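Local coordinates for protein homospermidine synthase (Legionella pneumophila subsp. pneumophila str. Philadelphia 1, PDB 2PH5) that binds NAD and probably catalyses formation of the polyamine homospermidine, at residues H249-A254 against I265-P270; I241-H246 against R314-Y319; G220-T225 against K340-N345. One frame throughout, in Å; residues are numbered along the deposited sequence.

Contact 1: residues H249-A254 against I265-P270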
loop_
_atom_site.group_PDB
_atom_site.type_symbol
_atom_site.label_atom_id
_atom_site.label_comp_id
_atom_site.label_asym_id
_atom_site.label_seq_id
_atom_site.Cartn_x
_atom_site.Cartn_y
_atom_site.Cartn_z
ATOM N N HIS A 249 17.151 14.951 -18.794
ATOM C CA HIS A 249 15.920 15.582 -18.298
ATOM C C HIS A 249 16.099 16.084 -16.867
ATOM O O HIS A 249 16.798 15.467 -16.072
ATOM C CB HIS A 249 14.781 14.565 -18.348
ATOM C CG HIS A 249 14.448 14.103 -19.732
ATOM N ND1 HIS A 249 13.547 14.764 -20.538
ATOM C CD2 HIS A 249 14.912 13.060 -20.461
ATOM C CE1 HIS A 249 13.468 14.146 -21.703
ATOM N NE2 HIS A 249 14.286 13.109 -21.684
ATOM N N TRP A 250 15.475 17.204 -16.527
ATOM C CA TRP A 250 15.618 17.729 -15.171
ATOM C C TRP A 250 14.269 17.687 -14.451
ATOM O O TRP A 250 13.325 18.359 -14.853
ATOM C CB TRP A 250 16.185 19.153 -15.225
ATOM C CG TRP A 250 16.389 19.771 -13.887
ATOM C CD1 TRP A 250 15.549 20.639 -13.245
ATOM C CD2 TRP A 250 17.475 19.525 -12.986
ATOM N NE1 TRP A 250 16.043 20.945 -12.000
ATOM C CE2 TRP A 250 17.223 20.275 -11.814
ATOM C CE3 TRP A 250 18.637 18.742 -13.053
ATOM C CZ2 TRP A 250 18.089 20.268 -10.716
ATOM C CZ3 TRP A 250 19.501 18.731 -11.958
ATOM C CH2 TRP A 250 19.219 19.492 -10.804
ATOM N N PRO A 251 14.162 16.888 -13.373
ATOM C CA PRO A 251 12.907 16.774 -12.621
ATOM C C PRO A 251 12.338 18.136 -12.229
ATOM O O PRO A 251 13.068 19.002 -11.758
ATOM C CB PRO A 251 13.307 15.941 -11.399
ATOM C CG PRO A 251 14.489 15.150 -11.876
ATOM C CD PRO A 251 15.250 16.171 -12.681
ATOM N N HIS A 252 11.035 18.321 -12.421
ATOM C CA HIS A 252 10.388 19.588 -12.091
ATOM C C HIS A 252 10.585 19.999 -10.635
ATOM O O HIS A 252 10.787 21.178 -10.341
ATOM C CB HIS A 252 8.885 19.511 -12.385
ATOM C CG HIS A 252 8.182 18.409 -11.654
ATOM N ND1 HIS A 252 8.378 17.076 -11.952
ATOM C CD2 HIS A 252 7.322 18.438 -10.609
ATOM C CE1 HIS A 252 7.669 16.333 -11.120
ATOM N NE2 HIS A 252 7.020 17.134 -10.294
ATOM N N ASP A 253 10.521 19.020 -9.735
ATOM C CA ASP A 253 10.666 19.264 -8.299
ATOM C C ASP A 253 12.061 18.947 -7.752
ATOM O O ASP A 253 12.219 18.588 -6.584
ATOM C CB ASP A 253 9.609 18.462 -7.527
ATOM C CG ASP A 253 9.459 17.029 -8.038
ATOM O OD1 ASP A 253 10.333 16.570 -8.803
ATOM O OD2 ASP A 253 8.467 16.360 -7.665
ATOM N N ALA A 254 13.070 19.102 -8.601
ATOM C CA ALA A 254 14.445 18.827 -8.208
ATOM C C ALA A 254 15.241 20.085 -7.888
ATOM O O ALA A 254 14.902 21.183 -8.329
ATOM C CB ALA A 254 15.149 18.042 -9.300
ATOM N N ILE A 265 21.435 15.171 -6.318
ATOM C CA ILE A 265 20.294 15.965 -6.699
ATOM C C ILE A 265 19.206 15.568 -5.709
ATOM O O ILE A 265 19.186 14.442 -5.212
ATOM C CB ILE A 265 19.883 15.645 -8.157
ATOM C CG1 ILE A 265 18.592 16.366 -8.519
ATOM C CG2 ILE A 265 19.723 14.140 -8.347
ATOM C CD1 ILE A 265 18.052 15.956 -9.872
ATOM N N TYR A 266 18.322 16.498 -5.383
ATOM C CA TYR A 266 17.265 16.184 -4.442
ATOM C C TYR A 266 15.912 16.476 -5.040
ATOM O O TYR A 266 15.801 17.166 -6.049
ATOM C CB TYR A 266 17.457 16.969 -3.141
ATOM C CG TYR A 266 18.729 16.597 -2.416
ATOM C CD1 TYR A 266 19.969 17.046 -2.873
ATOM C CD2 TYR A 266 18.707 15.731 -1.322
ATOM C CE1 TYR A 266 21.154 16.635 -2.270
ATOM C CE2 TYR A 266 19.889 15.313 -0.713
ATOM C CZ TYR A 266 21.104 15.766 -1.195
ATOM O OH TYR A 266 22.270 15.327 -0.622
ATOM N N LEU A 267 14.886 15.914 -4.422
ATOM C CA LEU A 267 13.515 16.103 -4.864
ATOM C C LEU A 267 12.738 16.642 -3.669
ATOM O O LEU A 267 13.021 16.281 -2.528
ATOM C CB LEU A 267 12.936 14.767 -5.333
ATOM C CG LEU A 267 12.794 14.489 -6.836
ATOM C CD1 LEU A 267 14.040 14.893 -7.597
ATOM C CD2 LEU A 267 12.487 13.015 -7.037
ATOM N N SER A 268 11.779 17.526 -3.925
ATOM C CA SER A 268 10.974 18.103 -2.850
ATOM C C SER A 268 10.260 17.014 -2.052
ATOM O O SER A 268 10.489 16.855 -0.855
ATOM C CB SER A 268 9.931 19.070 -3.419
ATOM O OG SER A 268 10.533 20.018 -4.284
ATOM N N ARG A 269 9.398 16.265 -2.726
ATOM C CA ARG A 269 8.634 15.187 -2.102
ATOM C C ARG A 269 9.494 14.239 -1.255
ATOM O O ARG A 269 10.675 14.044 -1.543
ATOM C CB ARG A 269 7.905 14.406 -3.200
ATOM C CG ARG A 269 7.100 15.314 -4.120
ATOM C CD ARG A 269 6.372 14.548 -5.193
ATOM N NE ARG A 269 5.400 13.623 -4.625
ATOM C CZ ARG A 269 4.554 12.899 -5.348
ATOM N NH1 ARG A 269 4.562 12.995 -6.673
ATOM N NH2 ARG A 269 3.704 12.077 -4.748
ATOM N N PRO A 270 8.917 13.661 -0.180
ATOM C CA PRO A 270 9.644 12.728 0.699
ATOM C C PRO A 270 9.980 11.476 -0.109
ATOM O O PRO A 270 9.224 11.096 -1.004
ATOM C CB PRO A 270 8.639 12.417 1.809
ATOM C CG PRO A 270 7.740 13.606 1.823
ATOM C CD PRO A 270 7.577 13.948 0.359
#
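The backbone oxygen Asp253 O is gripped twice by Ser268: Ser268 N donates to it at 2.9 Å with an N-H...O angle of 151°, and Ser268 OG reaches the same oxygen at 3.2 Å. The amide approaches nearly along the C=O axis, whereas the hydroxyl comes from a position tilted 35° out of the carbonyl plane, so that two groups of one serine converge on Asp253 O from different angles. The setting is the edge of a small three-stranded antiparallel sheet, in which strand 264-267 is central and the short strand 254-255 is added on one flank. A type I turn from Pro251 to Ala254 brings the chain into that strand, and Ala254 then pairs with Leu267 as an antiparallel non-hydrogen-bonded pair. In this register Ala254 CA lies 3.0 Å from Tyr266 O, and Leu267 CA lies 3.3 Å from Asp253 O, two CA-H...O contacts beside the conventional bonds.

The Asp253 side chain crosses those of Leu267 and Arg269, OD1 near Leu267 CG and OD2 near the Arg269 CD methylene, while its salt bridge runs from OD1 to Arg470 in the C-terminal part of the chain; from the second subunit, Leu473 packs on Arg269. At the other end the methyls gather: Leu267 CD1 touches Ala254 CB at 3.7 Å and also borders the ring of Pro251. With its CG1 anti to the backbone N (chi1 174°), Ile265 extends toward the indole of Trp250, where Ile265 CD1 makes a CH-pi contact over the face of the six-membered ring, 4.1 Å from its centroid.

Contact 2: residues I241-H246 against R314-Y319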
loop_
_atom_site.group_PDB
_atom_site.type_symbol
_atom_site.label_atom_id
_atom_site.label_comp_id
_atom_site.label_asym_id
_atom_site.label_seq_id
_atom_site.Cartn_x
_atom_site.Cartn_y
_atom_site.Cartn_z
ATOM N N ILE A 241 19.463 11.569 -5.001
ATOM C CA ILE A 241 19.875 10.872 -6.215
ATOM C C ILE A 241 21.231 11.283 -6.794
ATOM O O ILE A 241 21.526 12.471 -6.922
ATOM C CB ILE A 241 18.818 11.086 -7.317
ATOM C CG1 ILE A 241 17.415 10.845 -6.758
ATOM C CG2 ILE A 241 19.091 10.163 -8.487
ATOM C CD1 ILE A 241 16.305 11.322 -7.669
ATOM N N GLY A 242 22.046 10.293 -7.147
ATOM C CA GLY A 242 23.334 10.579 -7.761
ATOM C C GLY A 242 23.027 10.894 -9.215
ATOM O O GLY A 242 22.542 10.029 -9.948
ATOM N N TRP A 243 23.283 12.128 -9.644
ATOM C CA TRP A 243 22.975 12.511 -11.018
ATOM C C TRP A 243 23.991 12.025 -12.047
ATOM O O TRP A 243 25.147 12.436 -12.027
ATOM C CB TRP A 243 22.829 14.023 -11.127
ATOM C CG TRP A 243 21.843 14.442 -12.179
ATOM C CD1 TRP A 243 22.014 15.414 -13.123
ATOM C CD2 TRP A 243 20.516 13.933 -12.364
ATOM N NE1 TRP A 243 20.877 15.544 -13.884
ATOM C CE2 TRP A 243 19.941 14.649 -13.438
ATOM C CE3 TRP A 243 19.756 12.942 -11.726
ATOM C CZ2 TRP A 243 18.638 14.405 -13.891
ATOM C CZ3 TRP A 243 18.463 12.699 -12.177
ATOM C CH2 TRP A 243 17.917 13.431 -13.251
ATOM N N GLY A 244 23.548 11.152 -12.948
ATOM C CA GLY A 244 24.437 10.635 -13.969
ATOM C C GLY A 244 24.621 11.608 -15.117
ATOM O O GLY A 244 23.719 12.384 -15.428
ATOM N N THR A 245 25.791 11.569 -15.751
ATOM C CA THR A 245 26.085 12.457 -16.872
ATOM C C THR A 245 25.236 12.192 -18.122
ATOM O O THR A 245 25.169 13.038 -19.004
ATOM C CB THR A 245 27.576 12.389 -17.253
ATOM O OG1 THR A 245 28.023 11.030 -17.214
ATOM C CG2 THR A 245 28.409 13.219 -16.287
ATOM N N HIS A 246 24.575 11.039 -18.199
ATOM C CA HIS A 246 23.748 10.746 -19.367
ATOM C C HIS A 246 22.379 11.398 -19.274
ATOM O O HIS A 246 21.751 11.651 -20.301
ATOM C CB HIS A 246 23.543 9.239 -19.541
ATOM C CG HIS A 246 22.454 8.679 -18.681
ATOM N ND1 HIS A 246 22.575 8.553 -17.312
ATOM C CD2 HIS A 246 21.198 8.268 -18.984
ATOM C CE1 HIS A 246 21.441 8.094 -16.812
ATOM N NE2 HIS A 246 20.589 7.912 -17.806
ATOM N N ARG A 314 29.815 9.697 -15.041
ATOM C CA ARG A 314 29.207 9.470 -13.749
ATOM C C ARG A 314 27.827 8.881 -13.968
ATOM O O ARG A 314 27.005 9.452 -14.678
ATOM C CB ARG A 314 29.088 10.787 -12.997
ATOM C CG ARG A 314 28.405 10.681 -11.663
ATOM C CD ARG A 314 27.938 12.053 -11.201
ATOM N NE ARG A 314 29.037 12.893 -10.748
ATOM C CZ ARG A 314 28.972 14.215 -10.647
ATOM N NH1 ARG A 314 27.855 14.852 -10.972
ATOM N NH2 ARG A 314 30.022 14.893 -10.208
ATOM N N PRO A 315 27.561 7.712 -13.376
ATOM C CA PRO A 315 26.254 7.069 -13.523
ATOM C C PRO A 315 25.264 7.613 -12.503
ATOM O O PRO A 315 25.652 8.244 -11.521
ATOM C CB PRO A 315 26.570 5.600 -13.273
ATOM C CG PRO A 315 27.629 5.686 -12.215
ATOM C CD PRO A 315 28.528 6.801 -12.732
ATOM N N THR A 316 23.982 7.386 -12.750
ATOM C CA THR A 316 22.957 7.817 -11.817
ATOM C C THR A 316 22.873 6.680 -10.798
ATOM O O THR A 316 22.920 5.503 -11.169
ATOM C CB THR A 316 21.597 8.025 -12.542
ATOM O OG1 THR A 316 21.624 9.272 -13.247
ATOM C CG2 THR A 316 20.435 8.030 -11.555
ATOM N N VAL A 317 22.789 7.036 -9.520
ATOM C CA VAL A 317 22.716 6.045 -8.455
ATOM C C VAL A 317 21.683 6.414 -7.399
ATOM O O VAL A 317 21.700 7.522 -6.858
ATOM C CB VAL A 317 24.068 5.878 -7.720
ATOM C CG1 VAL A 317 23.959 4.750 -6.693
ATOM C CG2 VAL A 317 25.182 5.590 -8.719
ATOM N N HIS A 318 20.795 5.470 -7.113
ATOM C CA HIS A 318 19.773 5.653 -6.109
ATOM C C HIS A 318 19.176 4.304 -5.724
ATOM O O HIS A 318 19.456 3.287 -6.359
ATOM C CB HIS A 318 18.684 6.630 -6.590
ATOM C CG HIS A 318 17.818 6.103 -7.692
ATOM N ND1 HIS A 318 16.910 5.084 -7.501
ATOM C CD2 HIS A 318 17.679 6.496 -8.981
ATOM C CE1 HIS A 318 16.247 4.875 -8.624
ATOM N NE2 HIS A 318 16.693 5.719 -9.538
ATOM N N TYR A 319 18.358 4.319 -4.676
ATOM C CA TYR A 319 17.726 3.132 -4.117
ATOM C C TYR A 319 16.302 2.923 -4.682
ATOM O O TYR A 319 15.556 3.881 -4.876
ATOM C CB TYR A 319 17.700 3.309 -2.582
ATOM C CG TYR A 319 17.467 2.069 -1.732
ATOM C CD1 TYR A 319 17.188 2.181 -0.361
ATOM C CD2 TYR A 319 17.515 0.790 -2.292
ATOM C CE1 TYR A 319 16.958 1.039 0.431
ATOM C CE2 TYR A 319 17.291 -0.353 -1.520
ATOM C CZ TYR A 319 17.014 -0.220 -0.162
ATOM O OH TYR A 319 16.804 -1.354 0.597
#
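Arg314 opens the contact with Thr245, which holds Arg314 O by two donors. Thr245 N lies in the carbonyl plane at 2.7 Å from Arg314 O, and Thr245 OG1, tilted 30° from that plane, adds a longer bond of 3.2 Å to it. The Arg314 side chain meanwhile touches Trp243 O with its methylene CD, at 2.9 Å, the edge of the guanidinium standing farther off. The chain then passes Gly244, which has no side chain to hold the backbones apart: its CA comes within 3.8 Å of Thr316 CA. Thr316 turns OG1 anti to its own carbonyl carbon (chi1 -78°), where OG1 accepts from Gly244 N at 2.7 Å and also bonds to Glu247. Its other branch, CG2, lies side by side with Ile241 CG2, 4.0 Å away. At Val317 a single antiparallel hydrogen-bonded bridge forms with Gly242: Val317 N gives to Gly242 O at 3.0 Å, and Gly242 N returns a straighter bond of 165° to Val317 O at 2.8 Å. His318 CB and CD2 both approach Ile241 CG2, the two side chains side by side.

Strand 238-242, outermost in a three-stranded sheet, is thereby joined to strand 311-322 of the six-stranded mixed sheet. Because nearly every polar link here uses a backbone amide or carbonyl, with the Thr245 and Thr316 hydroxyls as additions, the junction depends mainly on main-chain course and very little on charge.

Contact 3: residues G220-T225 against K340-N345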
loop_
_atom_site.group_PDB
_atom_site.type_symbol
_atom_site.label_atom_id
_atom_site.label_comp_id
_atom_site.label_asym_id
_atom_site.label_seq_id
_atom_site.Cartn_x
_atom_site.Cartn_y
_atom_site.Cartn_z
ATOM N N GLY A 220 -2.377 0.844 13.907
ATOM C CA GLY A 220 -1.608 1.571 14.901
ATOM C C GLY A 220 -0.190 1.123 15.154
ATOM O O GLY A 220 0.377 1.434 16.198
ATOM N N GLU A 221 0.405 0.404 14.215
ATOM C CA GLU A 221 1.768 -0.046 14.433
ATOM C C GLU A 221 2.529 -0.095 13.128
ATOM O O GLU A 221 1.960 -0.385 12.078
ATOM C CB GLU A 221 1.762 -1.435 15.071
ATOM C CG GLU A 221 1.443 -2.557 14.100
ATOM C CD GLU A 221 1.390 -3.925 14.770
ATOM O OE1 GLU A 221 2.106 -4.120 15.778
ATOM O OE2 GLU A 221 0.642 -4.803 14.277
ATOM N N PHE A 222 3.819 0.206 13.193
ATOM C CA PHE A 222 4.656 0.150 12.008
ATOM C C PHE A 222 5.419 -1.177 12.102
ATOM O O PHE A 222 6.211 -1.386 13.023
ATOM C CB PHE A 222 5.614 1.342 11.974
ATOM C CG PHE A 222 6.215 1.594 10.618
ATOM C CD1 PHE A 222 7.243 0.786 10.133
ATOM C CD2 PHE A 222 5.735 2.627 9.808
ATOM C CE1 PHE A 222 7.787 1.000 8.862
ATOM C CE2 PHE A 222 6.272 2.849 8.536
ATOM C CZ PHE A 222 7.302 2.035 8.060
ATOM N N VAL A 223 5.150 -2.076 11.159
ATOM C CA VAL A 223 5.775 -3.392 11.135
ATOM C C VAL A 223 6.808 -3.497 10.011
ATOM O O VAL A 223 6.554 -3.102 8.869
ATOM C CB VAL A 223 4.693 -4.492 10.978
ATOM C CG1 VAL A 223 5.297 -5.878 11.185
ATOM C CG2 VAL A 223 3.590 -4.262 11.999
ATOM N N ASN A 224 7.980 -4.033 10.340
ATOM C CA ASN A 224 9.045 -4.149 9.359
ATOM C C ASN A 224 10.003 -5.277 9.706
ATOM O O ASN A 224 10.100 -5.705 10.859
ATOM C CB ASN A 224 9.795 -2.817 9.259
ATOM C CG ASN A 224 10.743 -2.762 8.072
ATOM O OD1 ASN A 224 10.514 -3.396 7.041
ATOM N ND2 ASN A 224 11.812 -1.984 8.211
ATOM N N THR A 225 10.703 -5.771 8.696
ATOM C CA THR A 225 11.641 -6.852 8.905
ATOM C C THR A 225 12.891 -6.351 9.602
ATOM O O THR A 225 13.724 -7.140 10.042
ATOM C CB THR A 225 11.978 -7.514 7.578
ATOM O OG1 THR A 225 12.325 -6.512 6.618
ATOM C CG2 THR A 225 10.754 -8.294 7.073
ATOM N N LYS A 340 2.574 11.252 10.599
ATOM C CA LYS A 340 2.702 11.070 12.040
ATOM C C LYS A 340 2.975 9.587 12.257
ATOM O O LYS A 340 2.105 8.752 12.009
ATOM C CB LYS A 340 1.387 11.400 12.748
ATOM C CG LYS A 340 1.399 12.600 13.657
ATOM C CD LYS A 340 1.299 13.884 12.859
ATOM C CE LYS A 340 0.513 14.932 13.644
ATOM N NZ LYS A 340 1.021 15.063 15.042
ATOM N N PRO A 341 4.178 9.238 12.727
ATOM C CA PRO A 341 4.496 7.828 12.956
ATOM C C PRO A 341 3.589 7.165 13.990
ATOM O O PRO A 341 3.200 7.782 14.983
ATOM C CB PRO A 341 5.965 7.869 13.385
ATOM C CG PRO A 341 6.113 9.233 13.985
ATOM C CD PRO A 341 5.331 10.098 13.038
ATOM N N GLN A 342 3.243 5.908 13.726
ATOM C CA GLN A 342 2.385 5.124 14.610
ATOM C C GLN A 342 2.975 5.137 16.015
ATOM O O GLN A 342 4.192 5.192 16.182
ATOM C CB GLN A 342 2.298 3.673 14.120
ATOM C CG GLN A 342 1.556 3.441 12.807
ATOM C CD GLN A 342 2.461 3.416 11.582
ATOM O OE1 GLN A 342 2.200 2.682 10.626
ATOM N NE2 GLN A 342 3.517 4.225 11.598
ATOM N N ASN A 343 2.118 5.079 17.026
ATOM C CA ASN A 343 2.599 5.087 18.402
ATOM C C ASN A 343 3.248 3.756 18.789
ATOM O O ASN A 343 3.826 3.631 19.874
ATOM C CB ASN A 343 1.451 5.413 19.367
ATOM C CG ASN A 343 0.899 6.814 19.158
ATOM O OD1 ASN A 343 1.655 7.761 18.915
ATOM N ND2 ASN A 343 -0.420 6.958 19.264
ATOM N N LYS A 344 3.177 2.771 17.898
ATOM C CA LYS A 344 3.750 1.464 18.187
ATOM C C LYS A 344 4.608 0.924 17.037
ATOM O O LYS A 344 4.277 1.109 15.871
ATOM C CB LYS A 344 2.616 0.489 18.503
ATOM C CG LYS A 344 2.930 -0.495 19.588
ATOM C CD LYS A 344 4.020 -1.448 19.133
ATOM C CE LYS A 344 4.847 -1.953 20.313
ATOM N NZ LYS A 344 5.666 -0.855 20.919
ATOM N N ASN A 345 5.718 0.270 17.374
ATOM C CA ASN A 345 6.603 -0.320 16.372
ATOM C C ASN A 345 6.770 -1.808 16.665
ATOM O O ASN A 345 6.738 -2.232 17.821
ATOM C CB ASN A 345 7.990 0.327 16.389
ATOM C CG ASN A 345 8.016 1.672 15.709
ATOM O OD1 ASN A 345 7.285 1.907 14.756
ATOM N ND2 ASN A 345 8.879 2.556 16.177
#
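Phe222 and Lys344 tie together a two-stranded parallel sheet, strand 221-224 beside strand 344-347, through a bond from Phe222 N to Lys344 O of 2.9 Å at an N-H...O angle of 158°. Phe222 pairs in parallel register with Asn345. The Phe222 amide supplies the backbone bond between these two segments, and the ladder continues through Phe222 and Asn224 to Arg346 and Ile348. Phe222 CG stands anti to the backbone N (chi1 -163°), which swings the ring away from strand 344-347 and between helices 228-236 and 325-336, where Ile232 and Ile331 meet it. Gln342, bent at its second torsion (chi2 94°), folds its amide to the edge of that ring, the two planes almost perpendicular; Gln342 CD comes 3.8 Å from Phe222 CD2, while Gln342 CG lies 3.5 Å from Glu221 N.

On the other face are Glu221 and Lys344, yet their charged ends part. Glu221, extended beyond CG, carries its carboxylate to Ser218 N and to Arg346 in a salt bridge, whereas Lys344, kinked at two of its torsions, leads its ammonium away. The Asn345 side chain lies about 8 Å from the bound NAD, near the cofactor site. Glu221 CA makes a CA-H...O contact with Lys344 O at 3.1 Å; where the two side chains meet, it is by their first carbons, Glu221 CB 4.0 Å from Lys344 CB.

Contacts 1 and 2 are two seams of one region: both reach the three-stranded sheet, whose strands 238-242 and 264-267 are neighbours, and they touch directly through a probable backbone hydrogen bond from Ile265 N to Ile241 O and through Trp243, which packs on Ile265 and Pro251. Contact 2 is the buried one, and main-chain bonds dominate where it joins this sheet to the six-stranded one. Contact 1 is partly buried at the sheet's flank, near the second subunit, and mixes a shared carbonyl with methyl and indole packing. Contact 3 stands apart, its centre about 28 Å from that of contact 1; it too is partly buried, combining one backbone bond between its two segments with side chains directed at helices.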